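Local coordinates for protein transcriptional regulator (Rhodococcus sp., PDB 2O0Y) that probably binds DNA as an IclR-family transcription factor, through an N-terminal winged helix-turn-helix domain that is dimeric in the crystal, at residues 27-32 / 66-71; 23-28 / 60-65. All coordinates share one frame; numbering follows the deposited sequence.

Contact 1. Residues 27-32 / 66-71; sequences DLLELF and SVLTSR
L29 and L68 have the nearest CA atoms of the two segments, 8.9 Å apart, where the C-terminal part of helix 18-29 faces the wing strand 68-70 of a winged helix-turn-helix domain. On the first side the chain reverses through a type I beta turn from L29 to F32, which brings the F32 side chain back toward L68 and is closed by F32 N donating to L29 O at 3.0 Å. On the other, S66 has a positive phi of 67° and ends the preceding helix in a Schellman motif, which sends V67 and L68 into the wing. With this backbone spacing, the contact is made by apolar side chains. L29 CD2 reaches V67 CG1 at 3.9 Å, the two side chains crossing at about a right angle. More loosely, L29 CD2 lies 4.4 Å from L68 CD2. V67 presents CG1 because that methyl stands roughly opposite its backbone N (chi1 155°). All four touching residues are buried. L78, on the neighbouring strand 75-78, also packs on both L29 and F32, while W85 of the second subunit packs on L29, so this small core adjoins the dimer interface. The F32 ring has L29 O in its plane at one edge. Its far end meets the wing obliquely: L68 CD2 is 3.6 Å from F32 CZ and 3.9 Å from F32 CE1.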
loop_
_atom_site.group_PDB
_atom_site.type_symbol
_atom_site.label_atom_id
_atom_site.label_comp_id
_atom_site.label_asym_id
_atom_site.label_seq_id
_atom_site.Cartn_x
_atom_site.Cartn_y
_atom_site.Cartn_z
ATOM N N ASP B 27 -12.240 12.024 15.374
ATOM C CA ASP B 27 -13.637 11.676 15.165
ATOM C C ASP B 27 -14.042 11.670 13.675
ATOM O O ASP B 27 -14.914 10.885 13.215
ATOM C CB ASP B 27 -14.547 12.668 15.968
ATOM C CG ASP B 27 -14.392 12.515 17.447
ATOM O OD1 ASP B 27 -13.778 11.505 17.900
ATOM O OD2 ASP B 27 -14.842 13.424 18.195
ATOM N N LEU B 28 -13.457 12.582 12.911
ATOM C CA LEU B 28 -13.770 12.676 11.466
ATOM C C LEU B 28 -13.134 11.510 10.729
ATOM O O LEU B 28 -13.792 10.853 9.938
ATOM C CB LEU B 28 -13.233 14.020 10.868
ATOM C CG LEU B 28 -14.040 15.246 11.346
ATOM C CD1 LEU B 28 -13.283 16.565 10.975
ATOM C CD2 LEU B 28 -15.421 15.267 10.588
ATOM N N LEU B 29 -11.862 11.224 11.015
ATOM C CA LEU B 29 -11.186 10.103 10.349
ATOM C C LEU B 29 -11.844 8.781 10.680
ATOM O O LEU B 29 -11.913 7.873 9.864
ATOM C CB LEU B 29 -9.733 10.086 10.802
ATOM C CG LEU B 29 -8.840 11.223 10.302
ATOM C CD1 LEU B 29 -7.470 11.199 11.000
ATOM C CD2 LEU B 29 -8.663 10.997 8.773
ATOM N N GLU B 30 -12.348 8.662 11.890
ATOM C CA GLU B 30 -13.075 7.423 12.263
ATOM C C GLU B 30 -14.294 7.134 11.420
ATOM O O GLU B 30 -14.792 6.004 11.394
ATOM C CB GLU B 30 -13.497 7.514 13.725
ATOM C CG GLU B 30 -12.318 7.500 14.671
ATOM C CD GLU B 30 -11.818 6.114 14.962
ATOM O OE1 GLU B 30 -12.431 5.123 14.463
ATOM O OE2 GLU B 30 -10.803 6.000 15.688
ATOM N N LEU B 31 -14.816 8.136 10.708
ATOM C CA LEU B 31 -16.016 7.872 9.891
ATOM C C LEU B 31 -15.622 7.199 8.554
ATOM O O LEU B 31 -16.455 6.743 7.820
ATOM C CB LEU B 31 -16.739 9.214 9.562
ATOM C CG LEU B 31 -17.446 9.846 10.768
ATOM C CD1 LEU B 31 -17.912 11.279 10.385
ATOM C CD2 LEU B 31 -18.600 8.946 11.159
ATOM N N PHE B 32 -14.348 7.186 8.208
ATOM C CA PHE B 32 -13.884 6.466 7.012
ATOM C C PHE B 32 -13.586 5.034 7.346
ATOM O O PHE B 32 -12.743 4.740 8.248
ATOM C CB PHE B 32 -12.615 7.140 6.417
ATOM C CG PHE B 32 -12.876 8.572 5.940
ATOM C CD1 PHE B 32 -12.942 9.595 6.856
ATOM C CD2 PHE B 32 -13.113 8.857 4.578
ATOM C CE1 PHE B 32 -13.226 10.916 6.466
ATOM C CE2 PHE B 32 -13.394 10.169 4.151
ATOM C CZ PHE B 32 -13.461 11.211 5.049
ATOM N N SER B 66 -3.174 16.975 2.766
ATOM C CA SER B 66 -3.356 15.690 2.036
ATOM C C SER B 66 -3.792 14.526 2.872
ATOM O O SER B 66 -3.705 13.388 2.414
ATOM C CB SER B 66 -2.122 15.346 1.209
ATOM O OG SER B 66 -2.055 16.299 0.156
ATOM N N VAL B 67 -4.322 14.794 4.060
ATOM C CA VAL B 67 -4.908 13.760 4.958
ATOM C C VAL B 67 -6.222 13.377 4.342
ATOM O O VAL B 67 -6.633 12.243 4.467
ATOM C CB VAL B 67 -5.056 14.332 6.440
ATOM C CG1 VAL B 67 -6.174 13.650 7.311
ATOM C CG2 VAL B 67 -3.696 14.354 7.173
ATOM N N LEU B 68 -6.924 14.343 3.716
ATOM C CA LEU B 68 -8.131 14.011 2.985
ATOM C C LEU B 68 -7.950 14.552 1.591
ATOM O O LEU B 68 -7.085 15.409 1.394
ATOM C CB LEU B 68 -9.350 14.685 3.589
ATOM C CG LEU B 68 -9.795 14.226 4.959
ATOM C CD1 LEU B 68 -11.084 15.048 5.313
ATOM C CD2 LEU B 68 -10.149 12.726 5.023
ATOM N N THR B 69 -8.695 14.019 0.624
ATOM C CA THR B 69 -8.734 14.568 -0.745
ATOM C C THR B 69 -10.159 14.812 -1.175
ATOM O O THR B 69 -10.995 13.952 -0.943
ATOM C CB THR B 69 -8.216 13.513 -1.700
ATOM O OG1 THR B 69 -6.874 13.316 -1.356
ATOM C CG2 THR B 69 -8.247 13.967 -3.103
ATOM N N SER B 70 -10.433 15.981 -1.757
ATOM C CA SER B 70 -11.764 16.369 -2.203
ATOM C C SER B 70 -11.951 15.726 -3.549
ATOM O O SER B 70 -11.128 15.971 -4.432
ATOM C CB SER B 70 -11.765 17.906 -2.442
ATOM O OG SER B 70 -13.073 18.386 -2.649
ATOM N N ARG B 71 -13.006 14.939 -3.759
ATOM C CA ARG B 71 -13.221 14.313 -5.071
ATOM C C ARG B 71 -14.275 15.054 -5.922
ATOM O O ARG B 71 -15.041 15.869 -5.417
ATOM C CB ARG B 71 -13.650 12.880 -4.911
ATOM C CG ARG B 71 -12.682 12.036 -4.083
ATOM C CD ARG B 71 -13.425 10.900 -3.483
ATOM N NE ARG B 71 -14.235 10.194 -4.474
ATOM C CZ ARG B 71 -13.869 9.074 -5.094
ATOM N NH1 ARG B 71 -12.678 8.510 -4.841
ATOM N NH2 ARG B 71 -14.698 8.516 -5.971
#

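Contact 2. Residues 23-28 / 60-65; sequences TRVIDL and ATMCAR
V25 and L28 form an apolar helix-to-helix contact with M62, a selenomethionine in this crystal, inside the helix-turn-helix domain. Helix 18-29 is the first helix of the domain; helix 52-64 occupies the position of the recognition helix in this fold, which probably contacts DNA. The backbones stay well apart, V25 CA and M62 CA being nearest at 8.3 Å, and the long M62 side chain reaches across to meet V25 and L28, which point toward it. Of the 134 Å² buried between the segments, M62 contributes 75 Å², more than V25 and L28 together. Its chain runs out extended at the second torsion (chi2 164°) and then bends at the third (chi3 83°), which turns the terminal methyl aside from the line of the chain and gives the tip two separate contact points. The selenium touches L28, while the methyl reaches V25, whose side chain runs past that of M62 in the opposite direction. L58, one turn earlier on helix 52-64, packs on both V25 and L28 and extends the same apolar seam. Just after that helix, R65 reaches the second subunit, where its NH2 forms salt bridges with D27 OD1 and E30 OE2 of that chain. Within the seam, the closer of the two contacts is M62 SE to L28 CD1, at 3.9 Å; M62 CE lies 4.2 Å from V25 CG1.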
loop_
_atom_site.group_PDB
_atom_site.type_symbol
_atom_site.label_atom_id
_atom_site.label_comp_id
_atom_site.label_asym_id
_atom_site.label_seq_id
_atom_site.Cartn_x
_atom_site.Cartn_y
_atom_site.Cartn_z
ATOM N N THR B 23 -9.143 15.705 18.903
ATOM C CA THR B 23 -10.260 14.739 19.038
ATOM C C THR B 23 -11.251 14.808 17.876
ATOM O O THR B 23 -11.794 13.793 17.429
ATOM C CB THR B 23 -11.055 15.068 20.303
ATOM O OG1 THR B 23 -10.193 14.827 21.387
ATOM C CG2 THR B 23 -12.245 14.123 20.449
ATOM N N ARG B 24 -11.533 16.032 17.420
ATOM C CA ARG B 24 -12.403 16.236 16.303
ATOM C C ARG B 24 -11.776 15.678 15.029
ATOM O O ARG B 24 -12.457 15.116 14.207
ATOM C CB ARG B 24 -12.684 17.747 16.149
ATOM C CG ARG B 24 -13.632 18.242 17.321
ATOM C CD ARG B 24 -13.647 19.745 17.398
ATOM N NE ARG B 24 -14.676 20.146 18.363
ATOM C CZ ARG B 24 -15.004 21.396 18.636
ATOM N NH1 ARG B 24 -14.394 22.382 18.007
ATOM N NH2 ARG B 24 -15.948 21.636 19.523
ATOM N N VAL B 25 -10.484 15.872 14.826
ATOM C CA VAL B 25 -9.824 15.293 13.673
ATOM C C VAL B 25 -9.919 13.768 13.711
ATOM O O VAL B 25 -10.233 13.131 12.745
ATOM C CB VAL B 25 -8.341 15.763 13.605
ATOM C CG1 VAL B 25 -7.656 15.094 12.485
ATOM C CG2 VAL B 25 -8.330 17.301 13.366
ATOM N N ILE B 26 -9.613 13.177 14.846
ATOM C CA ILE B 26 -9.814 11.729 15.020
ATOM C C ILE B 26 -11.268 11.315 14.794
ATOM O O ILE B 26 -11.527 10.309 14.112
ATOM C CB ILE B 26 -9.267 11.270 16.407
ATOM C CG1 ILE B 26 -7.764 11.587 16.505
ATOM C CG2 ILE B 26 -9.528 9.761 16.641
ATOM C CD1 ILE B 26 -7.202 11.492 17.995
ATOM N N ASP B 27 -12.240 12.024 15.374
ATOM C CA ASP B 27 -13.637 11.676 15.165
ATOM C C ASP B 27 -14.042 11.670 13.675
ATOM O O ASP B 27 -14.914 10.885 13.215
ATOM C CB ASP B 27 -14.547 12.668 15.968
ATOM C CG ASP B 27 -14.392 12.515 17.447
ATOM O OD1 ASP B 27 -13.778 11.505 17.900
ATOM O OD2 ASP B 27 -14.842 13.424 18.195
ATOM N N LEU B 28 -13.457 12.582 12.911
ATOM C CA LEU B 28 -13.770 12.676 11.466
ATOM C C LEU B 28 -13.134 11.510 10.729
ATOM O O LEU B 28 -13.792 10.853 9.938
ATOM C CB LEU B 28 -13.233 14.020 10.868
ATOM C CG LEU B 28 -14.040 15.246 11.346
ATOM C CD1 LEU B 28 -13.283 16.565 10.975
ATOM C CD2 LEU B 28 -15.421 15.267 10.588
ATOM N N ALA B 60 -10.791 21.580 5.597
ATOM C CA ALA B 60 -9.857 22.458 4.896
ATOM C C ALA B 60 -8.386 22.200 5.299
ATOM O O ALA B 60 -7.530 21.978 4.431
ATOM C CB ALA B 60 -10.226 23.896 5.125
ATOM N N THR B 61 -8.088 22.233 6.604
ATOM C CA THR B 61 -6.728 21.964 7.081
ATOM C C THR B 61 -6.266 20.559 6.680
ATOM O O THR B 61 -5.129 20.374 6.234
ATOM C CB THR B 61 -6.601 22.105 8.635
ATOM O OG1 THR B 61 -6.808 23.470 8.986
ATOM C CG2 THR B 61 -5.178 21.780 9.069
HETATM N N MSE B 62 -7.148 19.573 6.839
HETATM C CA MSE B 62 -6.876 18.165 6.433
HETATM C C MSE B 62 -6.587 17.990 4.958
HETATM O O MSE B 62 -5.629 17.280 4.586
HETATM C CB MSE B 62 -8.082 17.289 6.874
HETATM C CG MSE B 62 -8.129 17.170 8.379
HETATM SE SE MSE B 62 -9.879 16.524 9.090
HETATM C CE MSE B 62 -9.555 14.525 8.834
ATOM N N CYS B 63 -7.368 18.669 4.098
ATOM C CA CYS B 63 -7.140 18.614 2.653
ATOM C C CYS B 63 -5.808 19.332 2.337
ATOM O O CYS B 63 -5.008 18.830 1.571
ATOM C CB CYS B 63 -8.274 19.322 1.894
ATOM S SG CYS B 63 -9.705 18.289 1.720
ATOM N N ALA B 64 -5.568 20.502 2.943
ATOM C CA ALA B 64 -4.326 21.209 2.703
ATOM C C ALA B 64 -3.122 20.331 3.009
ATOM O O ALA B 64 -2.089 20.449 2.396
ATOM C CB ALA B 64 -4.273 22.476 3.525
ATOM N N ARG B 65 -3.273 19.445 3.977
ATOM C CA ARG B 65 -2.186 18.573 4.367
ATOM C C ARG B 65 -2.225 17.181 3.684
ATOM O O ARG B 65 -1.418 16.314 4.020
ATOM C CB ARG B 65 -2.236 18.374 5.881
ATOM C CG ARG B 65 -0.926 17.947 6.468
ATOM C CD ARG B 65 0.145 19.131 6.481
ATOM N NE ARG B 65 1.376 18.534 6.966
ATOM C CZ ARG B 65 1.845 18.651 8.195
ATOM N NH1 ARG B 65 1.211 19.413 9.109
ATOM N NH2 ARG B 65 2.966 18.022 8.506
#

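In the fold
Contacts 1 and 2 lie 7 Å apart, centre to centre, in one helix-turn-helix domain, and share D27 and L28 of helix 18-29. From this common helix the chain runs through strand 38-40 and helix 41-48 to helix 52-64, the partner in contact 2, and then directly to strand 68-70, the partner in contact 1. M62 connects the two: its CE packs 3.6 Å from L29 CD2, and M62 O probably accepts a hydrogen bond from V67 N at 2.9 Å. Helix 18-29 therefore packs against both the probable recognition helix and the wing, in one continuous core, and both contacts border the second subunit.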